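Local coordinates for transmembrane oligosaccharyl transferase (Archaeoglobus fulgidus, PDB 3WAJ), which belongs to the STT3/AglB family of membrane proteins, with a multi-helix membrane part of the GT-C class, a bound zinc ion and large C-terminal domains, at residues Ile548-Tyr553 against Pro582-Phe587; Ser586-Glu591 against Thr677-Leu682; Tyr595-Ala600 against Leu690-Met695; Lys618-Ala623 against Leu632-Tyr637. All blocks are in the same frame, centred on the assembly; numbering follows the deposited sequence.

How the contacts relate
Following the chain, contact 1 is the first to close, bringing the loop after strand 546-548 onto helix 584-588. Contact 2 begins on that same helix, sharing Ser586 and Phe587 with contact 1, and closes on helix 678-684, 86 residues beyond Glu591. Contact 3 opens inside the loop of contact 2, on helix 593-602, and ends beyond it at strand 693-698, so contacts 2 and 3 cross. Contact 4 is a local loop that falls within both. Lys618, from a contact 4 segment, makes a salt bridge to Asp552 in residues 548-553. Together the contacts gather short helices around helix 584-588 and tie them to the mixed sheet.

Contact 1: residues Ile548-Tyr553 against Pro582-Phe587; sequences ISWWDY and PGASSF
Ile548, at the end of strand 546-548, reaches over to Phe587 on helix 584-588. From CB its two branches separate. CG2 lies over one face of the Phe587 ring, a CH-pi contact 4.3 Å from CG2 to the ring centroid. CG1 leaves anti to the backbone N (chi1 -165°), which sends the longer branch toward the root of Phe587. At its tip, CD1 lies 3.7 Å from Phe587 CB. It also reaches Ala584, 4.2 Å from CD1 to CA. Ile548 therefore touches both the stem and the ring of Phe587.

Further along, the Ser549 carbonyl O is 3.4 Å from Ala584 CB. Trp550 starts away from the helix, but its ring comes back to it. Its CE3 is 4.0 Å from Ala584 CB, and Ser585 CB sits at the ring edge, 4.0 Å from CZ3. Trp550 opens the WWDYG signature of the STT3 family, so this helix start backs the first residue of that motif. Gly583 is the N-cap of the helix.

No hydrogen bond spans the two segments. The hydroxyls of Ser549 and Ser585 bond to other parts of the fold, Ser549 OG to Val609 O and Ser585 OG to Ile574 O. The two segments are thus probably held to each other by buried apolar packing.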
loop_
_atom_site.group_PDB
_atom_site.type_symbol
_atom_site.label_atom_id
_atom_site.label_comp_id
_atom_site.label_asym_id
_atom_site.label_seq_id
_atom_site.Cartn_x
_atom_site.Cartn_y
_atom_site.Cartn_z
ATOM N N ILE A 548 5.704 -12.210 12.790
ATOM C CA ILE A 548 6.601 -11.792 11.728
ATOM C C ILE A 548 6.193 -12.318 10.342
ATOM O O ILE A 548 5.910 -13.497 10.145
ATOM C CB ILE A 548 8.072 -12.136 12.047
ATOM C CG1 ILE A 548 9.004 -11.369 11.109
ATOM C CG2 ILE A 548 8.322 -13.626 11.950
ATOM C CD1 ILE A 548 10.372 -11.114 11.705
ATOM N N SER A 549 6.183 -11.418 9.373
ATOM C CA SER A 549 5.781 -11.742 8.019
ATOM C C SER A 549 6.290 -10.601 7.143
ATOM O O SER A 549 6.812 -9.622 7.651
ATOM C CB SER A 549 4.252 -11.847 7.947
ATOM O OG SER A 549 3.830 -12.102 6.617
ATOM N N TRP A 550 6.145 -10.707 5.833
ATOM C CA TRP A 550 6.605 -9.632 4.962
ATOM C C TRP A 550 5.803 -8.351 5.272
ATOM O O TRP A 550 4.700 -8.430 5.833
ATOM C CB TRP A 550 6.475 -10.057 3.488
ATOM C CG TRP A 550 7.177 -9.161 2.497
ATOM C CD1 TRP A 550 6.682 -8.740 1.298
ATOM C CD2 TRP A 550 8.493 -8.577 2.612
ATOM N NE1 TRP A 550 7.596 -7.937 0.662
ATOM C CE2 TRP A 550 8.714 -7.817 1.443
ATOM C CE3 TRP A 550 9.498 -8.620 3.591
ATOM C CZ2 TRP A 550 9.906 -7.108 1.217
ATOM C CZ3 TRP A 550 10.674 -7.910 3.370
ATOM C CH2 TRP A 550 10.870 -7.169 2.191
ATOM N N TRP A 551 6.339 -7.180 4.931
ATOM C CA TRP A 551 5.727 -5.929 5.397
ATOM C C TRP A 551 4.365 -5.635 4.764
ATOM O O TRP A 551 3.535 -4.968 5.382
ATOM C CB TRP A 551 6.675 -4.746 5.205
ATOM C CG TRP A 551 7.084 -4.471 3.782
ATOM C CD1 TRP A 551 8.192 -4.955 3.144
ATOM C CD2 TRP A 551 6.424 -3.607 2.836
ATOM N NE1 TRP A 551 8.258 -4.459 1.860
ATOM C CE2 TRP A 551 7.185 -3.638 1.641
ATOM C CE3 TRP A 551 5.260 -2.826 2.879
ATOM C CZ2 TRP A 551 6.826 -2.901 0.497
ATOM C CZ3 TRP A 551 4.898 -2.097 1.741
ATOM C CH2 TRP A 551 5.683 -2.140 0.564
ATOM N N ASP A 552 4.144 -6.139 3.546
ATOM C CA ASP A 552 2.863 -5.997 2.832
ATOM C C ASP A 552 1.648 -6.341 3.685
ATOM O O ASP A 552 0.601 -5.700 3.571
ATOM C CB ASP A 552 2.831 -6.942 1.614
ATOM C CG ASP A 552 3.795 -6.548 0.547
ATOM O OD1 ASP A 552 4.558 -5.563 0.725
ATOM O OD2 ASP A 552 3.790 -7.237 -0.480
ATOM N N TYR A 553 1.817 -7.357 4.534
ATOM C CA TYR A 553 0.723 -8.057 5.204
ATOM C C TYR A 553 0.361 -7.482 6.582
ATOM O O TYR A 553 -0.599 -7.941 7.212
ATOM C CB TYR A 553 1.070 -9.572 5.279
ATOM C CG TYR A 553 1.403 -10.113 3.903
ATOM C CD1 TYR A 553 0.462 -10.034 2.875
ATOM C CD2 TYR A 553 2.644 -10.671 3.608
ATOM C CE1 TYR A 553 0.732 -10.508 1.592
ATOM C CE2 TYR A 553 2.931 -11.159 2.301
ATOM C CZ TYR A 553 1.964 -11.061 1.299
ATOM O OH TYR A 553 2.206 -11.508 -0.007
ATOM N N PRO A 582 17.340 -6.037 13.004
ATOM C CA PRO A 582 16.333 -7.105 12.977
ATOM C C PRO A 582 15.013 -6.579 12.450
ATOM O O PRO A 582 14.561 -5.480 12.825
ATOM C CB PRO A 582 16.205 -7.537 14.446
ATOM C CG PRO A 582 16.947 -6.471 15.267
ATOM C CD PRO A 582 17.947 -5.840 14.337
ATOM N N GLY A 583 14.414 -7.364 11.562
ATOM C CA GLY A 583 13.206 -6.978 10.858
ATOM C C GLY A 583 12.836 -8.113 9.923
ATOM O O GLY A 583 13.472 -9.164 9.929
ATOM N N ALA A 584 11.806 -7.905 9.116
ATOM C CA ALA A 584 11.300 -8.961 8.251
ATOM C C ALA A 584 12.317 -9.482 7.224
ATOM O O ALA A 584 12.417 -10.684 7.009
ATOM C CB ALA A 584 10.010 -8.525 7.566
ATOM N N SER A 585 13.078 -8.599 6.593
ATOM C CA SER A 585 13.982 -9.040 5.537
ATOM C C SER A 585 15.152 -9.831 6.115
ATOM O O SER A 585 15.655 -10.762 5.492
ATOM C CB SER A 585 14.476 -7.868 4.673
ATOM O OG SER A 585 15.389 -7.050 5.375
ATOM N N SER A 586 15.574 -9.480 7.318
ATOM C CA SER A 586 16.746 -10.125 7.912
ATOM C C SER A 586 16.335 -11.449 8.541
ATOM O O SER A 586 17.161 -12.341 8.747
ATOM C CB SER A 586 17.403 -9.208 8.946
ATOM O OG SER A 586 16.419 -8.583 9.741
ATOM N N PHE A 587 15.048 -11.584 8.846
ATOM C CA PHE A 587 14.563 -12.868 9.318
ATOM C C PHE A 587 14.458 -13.847 8.126
ATOM O O PHE A 587 15.094 -14.899 8.125
ATOM C CB PHE A 587 13.249 -12.716 10.088
ATOM C CG PHE A 587 12.685 -14.022 10.577
ATOM C CD1 PHE A 587 13.155 -14.599 11.745
ATOM C CD2 PHE A 587 11.698 -14.691 9.853
ATOM C CE1 PHE A 587 12.653 -15.828 12.196
ATOM C CE2 PHE A 587 11.184 -15.917 10.297
ATOM C CZ PHE A 587 11.664 -16.483 11.465
#

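Contact 2: residues Ser586-Glu591 against Thr677-Leu682; sequences SFFTAE and TMEAKL
Phe588 and Ala590 offer their carbonyls to the start of helix 678-684. Glu679 N donates to Phe588 O at 2.9 Å, and Met678 N donates to Ala590 O at 3.0 Å with an N-H...O angle of 134°. The CA of Thr677 adds a CA-H...O contact to Ala590 O. A water bridges the same carbonyl oxygen to Lys681 NZ, so Ala590 O has several partners.

Thr677 is the N-cap of helix 678-684: OG1 accepts from Ala680 N at 3.2 Å. The same hydroxyl also bonds to Tyr674 O. The chain leaving helix 584-588 thus docks on the N terminus of helix 678-684, and its carbonyls bond to amides of the first turn that lack an acceptor earlier in the helix.

The apolar contacts lie to one side of these bonds. Met678 is bent at both chi2 and chi3, and CE comes to 3.6 Å from Phe587 CZ. Leu682 CD1 approaches Phe587 CE2 at 4.0 Å.

One charged group meets an aromatic. Glu679 OE2 is 3.3 Å from Phe588 CD1, with the carboxylate and ring planes 56° apart. Its other oxygen, OE1, makes a weak hydrogen bond to Ser610 OG.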
loop_
_atom_site.group_PDB
_atom_site.type_symbol
_atom_site.label_atom_id
_atom_site.label_comp_id
_atom_site.label_asym_id
_atom_site.label_seq_id
_atom_site.Cartn_x
_atom_site.Cartn_y
_atom_site.Cartn_z
ATOM N N SER A 586 15.574 -9.480 7.318
ATOM C CA SER A 586 16.746 -10.125 7.912
ATOM C C SER A 586 16.335 -11.449 8.541
ATOM O O SER A 586 17.161 -12.341 8.747
ATOM C CB SER A 586 17.403 -9.208 8.946
ATOM O OG SER A 586 16.419 -8.583 9.741
ATOM N N PHE A 587 15.048 -11.584 8.846
ATOM C CA PHE A 587 14.563 -12.868 9.318
ATOM C C PHE A 587 14.458 -13.847 8.126
ATOM O O PHE A 587 15.094 -14.899 8.125
ATOM C CB PHE A 587 13.249 -12.716 10.088
ATOM C CG PHE A 587 12.685 -14.022 10.577
ATOM C CD1 PHE A 587 13.155 -14.599 11.745
ATOM C CD2 PHE A 587 11.698 -14.691 9.853
ATOM C CE1 PHE A 587 12.653 -15.828 12.196
ATOM C CE2 PHE A 587 11.184 -15.917 10.297
ATOM C CZ PHE A 587 11.664 -16.483 11.465
ATOM N N PHE A 588 13.701 -13.480 7.096
ATOM C CA PHE A 588 13.404 -14.420 5.996
ATOM C C PHE A 588 14.545 -14.744 5.042
ATOM O O PHE A 588 14.509 -15.783 4.372
ATOM C CB PHE A 588 12.157 -13.995 5.202
ATOM C CG PHE A 588 10.895 -14.006 6.023
ATOM C CD1 PHE A 588 10.268 -15.206 6.343
ATOM C CD2 PHE A 588 10.346 -12.817 6.499
ATOM C CE1 PHE A 588 9.097 -15.227 7.127
ATOM C CE2 PHE A 588 9.181 -12.817 7.288
ATOM C CZ PHE A 588 8.556 -14.021 7.604
ATOM N N THR A 589 15.552 -13.877 4.967
ATOM C CA THR A 589 16.698 -14.188 4.111
ATOM C C THR A 589 17.883 -14.675 4.923
ATOM O O THR A 589 19.002 -14.778 4.405
ATOM C CB THR A 589 17.176 -12.985 3.311
ATOM O OG1 THR A 589 17.743 -12.044 4.219
ATOM C CG2 THR A 589 16.024 -12.342 2.510
ATOM N N ALA A 590 17.643 -14.925 6.206
ATOM C CA ALA A 590 18.702 -15.379 7.097
ATOM C C ALA A 590 19.144 -16.768 6.648
ATOM O O ALA A 590 18.311 -17.666 6.410
ATOM C CB ALA A 590 18.228 -15.403 8.533
ATOM N N GLU A 591 20.454 -16.945 6.544
ATOM C CA GLU A 591 21.012 -18.151 5.958
ATOM C C GLU A 591 21.349 -19.250 6.952
ATOM O O GLU A 591 21.863 -20.295 6.562
ATOM C CB GLU A 591 22.212 -17.800 5.091
ATOM C CG GLU A 591 21.806 -17.114 3.798
ATOM C CD GLU A 591 22.902 -16.246 3.237
ATOM O OE1 GLU A 591 24.053 -16.367 3.711
ATOM O OE2 GLU A 591 22.606 -15.437 2.331
ATOM N N THR A 677 17.878 -20.242 3.058
ATOM C CA THR A 677 17.211 -19.132 3.721
ATOM C C THR A 677 16.060 -19.648 4.565
ATOM O O THR A 677 15.519 -20.735 4.288
ATOM C CB THR A 677 16.695 -18.106 2.711
ATOM O OG1 THR A 677 15.619 -18.689 1.961
ATOM C CG2 THR A 677 17.833 -17.680 1.789
ATOM N N MET A 678 15.691 -18.866 5.579
ATOM C CA MET A 678 14.528 -19.177 6.401
ATOM C C MET A 678 13.258 -19.255 5.566
ATOM O O MET A 678 12.392 -20.093 5.822
ATOM C CB MET A 678 14.344 -18.137 7.506
ATOM C CG MET A 678 15.269 -18.320 8.665
ATOM S SD MET A 678 14.923 -19.833 9.596
ATOM C CE MET A 678 13.253 -19.463 10.142
ATOM N N GLU A 679 13.134 -18.377 4.576
ATOM C CA GLU A 679 11.927 -18.395 3.765
ATOM C C GLU A 679 11.802 -19.728 3.033
ATOM O O GLU A 679 10.704 -20.274 2.933
ATOM C CB GLU A 679 11.841 -17.213 2.793
ATOM C CG GLU A 679 10.639 -17.301 1.838
ATOM C CD GLU A 679 9.308 -17.374 2.585
ATOM O OE1 GLU A 679 8.327 -17.943 2.051
ATOM O OE2 GLU A 679 9.237 -16.842 3.710
ATOM N N ALA A 680 12.919 -20.289 2.573
ATOM C CA ALA A 680 12.835 -21.585 1.873
ATOM C C ALA A 680 12.624 -22.738 2.839
ATOM O O ALA A 680 11.895 -23.680 2.538
ATOM C CB ALA A 680 14.053 -21.839 0.988
ATOM N N LYS A 681 13.290 -22.673 3.989
ATOM C CA LYS A 681 13.162 -23.722 5.001
ATOM C C LYS A 681 11.742 -23.772 5.542
ATOM O O LYS A 681 11.214 -24.833 5.832
ATOM C CB LYS A 681 14.146 -23.473 6.147
ATOM C CG LYS A 681 15.588 -23.765 5.795
ATOM C CD LYS A 681 16.527 -23.347 6.906
ATOM C CE LYS A 681 17.978 -23.718 6.602
ATOM N NZ LYS A 681 18.844 -23.338 7.734
ATOM N N LEU A 682 11.131 -22.602 5.672
ATOM C CA LEU A 682 9.776 -22.494 6.183
ATOM C C LEU A 682 8.738 -22.875 5.122
ATOM O O LEU A 682 7.958 -23.812 5.294
ATOM C CB LEU A 682 9.520 -21.070 6.706
ATOM C CG LEU A 682 10.163 -20.776 8.067
ATOM C CD1 LEU A 682 10.127 -19.273 8.408
ATOM C CD2 LEU A 682 9.464 -21.589 9.158
HETATM O O HOH W 1 18.218 -20.518 7.503
#

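Contact 3: residues Tyr595-Ala600 against Leu690-Met695; sequences YAEFVA and LSHYRM
Ala596 comes first along helix 593-602, with its carbonyl O 4.3 Å from Tyr693 OH. Glu597 carries most of the contact. Its chain bends at chi2 (51°), and the carboxylate ends against both His692 and Tyr693. Tyr693 OH donates to Glu597 OE2 at 3.1 Å, meeting that oxygen from above the carboxylate plane. The carboxylate comes to the edge of the tyrosine ring, the two planes 71° apart. OE1 passes His692 at 3.8 Å from CB and makes a salt bridge to Arg776 of the neighbouring strand. Both carboxylate oxygens are thereby engaged, which would fix the rotation of the group. The histidine's ND1 is bonded to Val777 O. One turn further on, Ala600 CB lies 3.7 Å from Tyr693 OH and packs beside the hydroxyl. Residues 595-600 run nearly perpendicular to strand 693-695, at 87°. It is an alpha/beta contact, in which a helix is joined through side chains to strand 693-698, one of the two edge strands of the mixed five-stranded sheet.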
loop_
_atom_site.group_PDB
_atom_site.type_symbol
_atom_site.label_atom_id
_atom_site.label_comp_id
_atom_site.label_asym_id
_atom_site.label_seq_id
_atom_site.Cartn_x
_atom_site.Cartn_y
_atom_site.Cartn_z
ATOM N N TYR A 595 21.128 -17.066 13.263
ATOM C CA TYR A 595 20.934 -15.662 12.921
ATOM C C TYR A 595 19.452 -15.287 12.993
ATOM O O TYR A 595 19.103 -14.249 13.547
ATOM C CB TYR A 595 21.496 -15.347 11.536
ATOM C CG TYR A 595 21.502 -13.859 11.224
ATOM C CD1 TYR A 595 22.611 -13.074 11.511
ATOM C CD2 TYR A 595 20.394 -13.239 10.648
ATOM C CE1 TYR A 595 22.619 -11.715 11.224
ATOM C CE2 TYR A 595 20.394 -11.888 10.358
ATOM C CZ TYR A 595 21.505 -11.129 10.648
ATOM O OH TYR A 595 21.503 -9.783 10.359
ATOM N N ALA A 596 18.588 -16.137 12.433
ATOM C CA ALA A 596 17.142 -15.921 12.510
ATOM C C ALA A 596 16.663 -15.771 13.957
ATOM O O ALA A 596 15.833 -14.902 14.272
ATOM C CB ALA A 596 16.384 -17.056 11.806
ATOM N N GLU A 597 17.191 -16.640 14.817
ATOM C CA GLU A 597 16.890 -16.653 16.250
ATOM C C GLU A 597 17.331 -15.347 16.929
ATOM O O GLU A 597 16.647 -14.830 17.814
ATOM C CB GLU A 597 17.574 -17.856 16.902
ATOM C CG GLU A 597 16.754 -18.566 17.947
ATOM C CD GLU A 597 15.381 -18.924 17.462
ATOM O OE1 GLU A 597 14.456 -18.914 18.289
ATOM O OE2 GLU A 597 15.220 -19.212 16.265
ATOM N N PHE A 598 18.467 -14.812 16.492
ATOM C CA PHE A 598 18.921 -13.517 16.959
ATOM C C PHE A 598 17.878 -12.462 16.600
ATOM O O PHE A 598 17.451 -11.673 17.443
ATOM C CB PHE A 598 20.296 -13.173 16.359
ATOM C CG PHE A 598 20.563 -11.692 16.262
ATOM C CD1 PHE A 598 20.897 -10.951 17.397
ATOM C CD2 PHE A 598 20.480 -11.034 15.037
ATOM C CE1 PHE A 598 21.129 -9.573 17.309
ATOM C CE2 PHE A 598 20.710 -9.649 14.936
ATOM C CZ PHE A 598 21.031 -8.921 16.074
ATOM N N VAL A 599 17.453 -12.459 15.345
ATOM C CA VAL A 599 16.472 -11.481 14.893
ATOM C C VAL A 599 15.135 -11.637 15.628
ATOM O O VAL A 599 14.533 -10.641 16.072
ATOM C CB VAL A 599 16.269 -11.576 13.373
ATOM C CG1 VAL A 599 15.089 -10.701 12.917
ATOM C CG2 VAL A 599 17.555 -11.202 12.655
ATOM N N ALA A 600 14.688 -12.887 15.771
ATOM C CA ALA A 600 13.370 -13.160 16.346
ATOM C C ALA A 600 13.331 -12.803 17.818
ATOM O O ALA A 600 12.336 -12.283 18.306
ATOM C CB ALA A 600 12.969 -14.605 16.135
ATOM N N LEU A 690 14.643 -27.250 10.972
ATOM C CA LEU A 690 14.640 -26.208 12.011
ATOM C C LEU A 690 14.337 -26.740 13.418
ATOM O O LEU A 690 13.539 -27.673 13.586
ATOM C CB LEU A 690 13.621 -25.123 11.652
ATOM C CG LEU A 690 13.849 -24.414 10.328
ATOM C CD1 LEU A 690 12.610 -23.582 9.972
ATOM C CD2 LEU A 690 15.079 -23.524 10.446
ATOM N N SER A 691 14.954 -26.120 14.424
ATOM C CA SER A 691 14.846 -26.575 15.811
ATOM C C SER A 691 13.762 -25.869 16.606
ATOM O O SER A 691 13.176 -26.454 17.518
ATOM C CB SER A 691 16.179 -26.385 16.527
ATOM O OG SER A 691 17.118 -27.324 16.079
ATOM N N HIS A 692 13.505 -24.614 16.245
ATOM C CA HIS A 692 12.709 -23.703 17.056
ATOM C C HIS A 692 11.429 -23.244 16.371
ATOM O O HIS A 692 10.810 -22.270 16.798
ATOM C CB HIS A 692 13.551 -22.476 17.419
ATOM C CG HIS A 692 14.799 -22.813 18.174
ATOM N ND1 HIS A 692 14.781 -23.229 19.490
ATOM C CD2 HIS A 692 16.099 -22.819 17.794
ATOM C CE1 HIS A 692 16.018 -23.466 19.890
ATOM N NE2 HIS A 692 16.835 -23.228 18.879
ATOM N N TYR A 693 11.033 -23.932 15.304
ATOM C CA TYR A 693 9.814 -23.564 14.577
ATOM C C TYR A 693 9.036 -24.814 14.228
ATOM O O TYR A 693 9.634 -25.828 13.882
ATOM C CB TYR A 693 10.163 -22.780 13.299
ATOM C CG TYR A 693 10.901 -21.517 13.615
ATOM C CD1 TYR A 693 10.231 -20.319 13.703
ATOM C CD2 TYR A 693 12.260 -21.531 13.880
ATOM C CE1 TYR A 693 10.896 -19.153 14.033
ATOM C CE2 TYR A 693 12.940 -20.363 14.226
ATOM C CZ TYR A 693 12.251 -19.185 14.292
ATOM O OH TYR A 693 12.913 -18.029 14.622
ATOM N N ARG A 694 7.709 -24.750 14.326
ATOM C CA ARG A 694 6.838 -25.871 13.933
ATOM C C ARG A 694 5.682 -25.277 13.153
ATOM O O ARG A 694 5.277 -24.138 13.419
ATOM C CB ARG A 694 6.318 -26.641 15.167
ATOM C CG ARG A 694 5.668 -25.762 16.253
ATOM C CD ARG A 694 5.059 -26.607 17.344
ATOM N NE ARG A 694 4.405 -25.833 18.402
ATOM C CZ ARG A 694 3.895 -26.364 19.514
ATOM N NH1 ARG A 694 3.968 -27.669 19.721
ATOM N NH2 ARG A 694 3.320 -25.594 20.417
ATOM N N MET A 695 5.157 -26.010 12.181
ATOM C CA MET A 695 3.973 -25.534 11.485
ATOM C C MET A 695 2.772 -25.781 12.396
ATOM O O MET A 695 2.715 -26.800 13.089
ATOM C CB MET A 695 3.820 -26.262 10.154
ATOM C CG MET A 695 2.558 -25.925 9.363
ATOM S SD MET A 695 2.759 -26.446 7.659
ATOM C CE MET A 695 1.083 -26.767 7.319
#

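Contact 4: residues Lys618-Ala623 against Leu632-Tyr637; sequences KYYAMA and LAEKYY
Tyr619 and Tyr636 form a T-shaped pair between two short helical stretches that follow each other in the chain and fold back together. The edge of Tyr619 points at the face of Tyr636, with centroids 5.4 Å apart and planes at 75°. Tyr619 leaves anti to the backbone N (chi1 -180°), which carries its ring out toward the other segment. Its OH ends over the Tyr636 ring, 3.2 Å from CE2. The hydroxyl of Tyr636 points on to Glu627 OE2, which it hydrogen-bonds.

Tyr637 crosses Tyr619 at a slant. Its OH lies near the plane of the Tyr619 ring, at the edge, 3.4 Å from CD1. Its own ring sits at the edge of Tyr620, with CE2 3.8 Å from Tyr620 CD2. Tyr637 thus touches both neighbouring tyrosines of the helix, Tyr619 with its OH and Tyr620 with its ring.

Tyr620 also runs past Glu634, the planes of its ring and the carboxylate 57° apart. Glu634 OE2 is 3.7 Å from Tyr620 CE2, while OE1 is held in a salt bridge to Arg668.

Between the aromatics the two backbones come close through small residues. Ala623 CB touches Tyr636 CD1 at 3.6 Å and meets Ala633 CB at the same distance, 3.6 Å, methyl against methyl.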
loop_
_atom_site.group_PDB
_atom_site.type_symbol
_atom_site.label_atom_id
_atom_site.label_comp_id
_atom_site.label_asym_id
_atom_site.label_seq_id
_atom_site.Cartn_x
_atom_site.Cartn_y
_atom_site.Cartn_z
ATOM N N LYS A 618 7.868 -12.432 -4.550
ATOM C CA LYS A 618 8.329 -11.359 -3.700
ATOM C C LYS A 618 9.652 -11.686 -3.016
ATOM O O LYS A 618 10.167 -10.849 -2.269
ATOM C CB LYS A 618 7.269 -11.005 -2.637
ATOM C CG LYS A 618 5.905 -10.588 -3.179
ATOM C CD LYS A 618 5.006 -10.134 -2.026
ATOM C CE LYS A 618 3.699 -9.532 -2.550
ATOM N NZ LYS A 618 2.622 -9.551 -1.488
ATOM N N TYR A 619 10.195 -12.886 -3.238
ATOM C CA TYR A 619 11.422 -13.232 -2.520
ATOM C C TYR A 619 12.561 -12.265 -2.865
ATOM O O TYR A 619 13.297 -11.822 -1.983
ATOM C CB TYR A 619 11.876 -14.701 -2.686
ATOM C CG TYR A 619 13.147 -14.919 -1.883
ATOM C CD1 TYR A 619 14.401 -14.721 -2.461
ATOM C CD2 TYR A 619 13.090 -15.226 -0.526
ATOM C CE1 TYR A 619 15.565 -14.860 -1.719
ATOM C CE2 TYR A 619 14.252 -15.371 0.233
ATOM C CZ TYR A 619 15.484 -15.186 -0.377
ATOM O OH TYR A 619 16.650 -15.320 0.337
ATOM N N TYR A 620 12.694 -11.939 -4.145
ATOM C CA TYR A 620 13.737 -11.030 -4.609
ATOM C C TYR A 620 13.679 -9.696 -3.860
ATOM O O TYR A 620 14.697 -9.172 -3.416
ATOM C CB TYR A 620 13.572 -10.806 -6.110
ATOM C CG TYR A 620 14.579 -9.871 -6.751
ATOM C CD1 TYR A 620 14.197 -8.621 -7.219
ATOM C CD2 TYR A 620 15.903 -10.261 -6.937
ATOM C CE1 TYR A 620 15.110 -7.780 -7.837
ATOM C CE2 TYR A 620 16.817 -9.424 -7.548
ATOM C CZ TYR A 620 16.411 -8.190 -7.996
ATOM O OH TYR A 620 17.315 -7.360 -8.605
ATOM N N ALA A 621 12.472 -9.158 -3.727
ATOM C CA ALA A 621 12.252 -7.931 -2.981
ATOM C C ALA A 621 12.773 -8.026 -1.542
ATOM O O ALA A 621 13.332 -7.053 -1.010
ATOM C CB ALA A 621 10.780 -7.580 -2.992
ATOM N N MET A 622 12.575 -9.175 -0.894
ATOM C CA MET A 622 13.077 -9.336 0.476
ATOM C C MET A 622 14.607 -9.330 0.477
ATOM O O MET A 622 15.249 -8.730 1.351
ATOM C CB MET A 622 12.516 -10.605 1.141
ATOM C CG MET A 622 10.989 -10.622 1.259
ATOM S SD MET A 622 10.338 -11.837 2.418
ATOM C CE MET A 622 10.736 -13.372 1.569
ATOM N N ALA A 623 15.179 -9.995 -0.524
ATOM C CA ALA A 623 16.630 -10.031 -0.690
ATOM C C ALA A 623 17.197 -8.638 -0.905
ATOM O O ALA A 623 18.188 -8.270 -0.264
ATOM C CB ALA A 623 17.032 -10.952 -1.833
ATOM N N LEU A 632 23.611 -7.733 -5.158
ATOM C CA LEU A 632 23.775 -8.692 -4.067
ATOM C C LEU A 632 22.602 -9.673 -3.982
ATOM O O LEU A 632 22.796 -10.865 -3.739
ATOM C CB LEU A 632 23.989 -7.958 -2.744
ATOM C CG LEU A 632 25.265 -7.121 -2.791
ATOM C CD1 LEU A 632 25.289 -6.022 -1.730
ATOM C CD2 LEU A 632 26.485 -8.029 -2.677
ATOM N N ALA A 633 21.389 -9.178 -4.209
ATOM C CA ALA A 633 20.212 -10.043 -4.220
ATOM C C ALA A 633 20.297 -11.115 -5.315
ATOM O O ALA A 633 19.689 -12.189 -5.202
ATOM C CB ALA A 633 18.942 -9.216 -4.369
ATOM N N GLU A 634 21.056 -10.831 -6.369
ATOM C CA GLU A 634 21.136 -11.747 -7.498
ATOM C C GLU A 634 21.836 -13.076 -7.188
ATOM O O GLU A 634 21.768 -14.020 -7.974
ATOM C CB GLU A 634 21.738 -11.051 -8.721
ATOM C CG GLU A 634 20.747 -10.113 -9.424
ATOM C CD GLU A 634 19.684 -10.865 -10.228
ATOM O OE1 GLU A 634 19.866 -12.078 -10.474
ATOM O OE2 GLU A 634 18.667 -10.246 -10.622
ATOM N N LYS A 635 22.494 -13.151 -6.040
ATOM C CA LYS A 635 23.143 -14.383 -5.618
ATOM C C LYS A 635 22.116 -15.421 -5.155
ATOM O O LYS A 635 22.456 -16.587 -4.913
ATOM C CB LYS A 635 24.149 -14.103 -4.495
ATOM C CG LYS A 635 23.493 -13.855 -3.126
ATOM C CD LYS A 635 24.515 -13.453 -2.047
ATOM C CE LYS A 635 23.814 -13.200 -0.710
ATOM N NZ LYS A 635 24.723 -13.298 0.477
ATOM N N TYR A 636 20.861 -15.006 -5.013
ATOM C CA TYR A 636 19.823 -15.961 -4.636
ATOM C C TYR A 636 19.251 -16.704 -5.865
ATOM O O TYR A 636 18.432 -17.602 -5.722
ATOM C CB TYR A 636 18.731 -15.288 -3.786
ATOM C CG TYR A 636 19.214 -14.864 -2.402
ATOM C CD1 TYR A 636 19.531 -13.542 -2.125
ATOM C CD2 TYR A 636 19.367 -15.798 -1.382
ATOM C CE1 TYR A 636 19.978 -13.154 -0.860
ATOM C CE2 TYR A 636 19.820 -15.425 -0.116
ATOM C CZ TYR A 636 20.119 -14.108 0.140
ATOM O OH TYR A 636 20.561 -13.750 1.400
ATOM N N TYR A 637 19.721 -16.350 -7.061
ATOM C CA TYR A 637 19.187 -16.918 -8.302
ATOM C C TYR A 637 20.239 -17.523 -9.233
ATOM O O TYR A 637 21.380 -17.060 -9.277
ATOM C CB TYR A 637 18.310 -15.887 -9.029
ATOM C CG TYR A 637 17.129 -15.502 -8.178
ATOM C CD1 TYR A 637 15.990 -16.302 -8.149
ATOM C CD2 TYR A 637 17.169 -14.378 -7.352
ATOM C CE1 TYR A 637 14.906 -15.979 -7.349
ATOM C CE2 TYR A 637 16.083 -14.038 -6.550
ATOM C CZ TYR A 637 14.952 -14.851 -6.555
ATOM O OH TYR A 637 13.859 -14.557 -5.774
#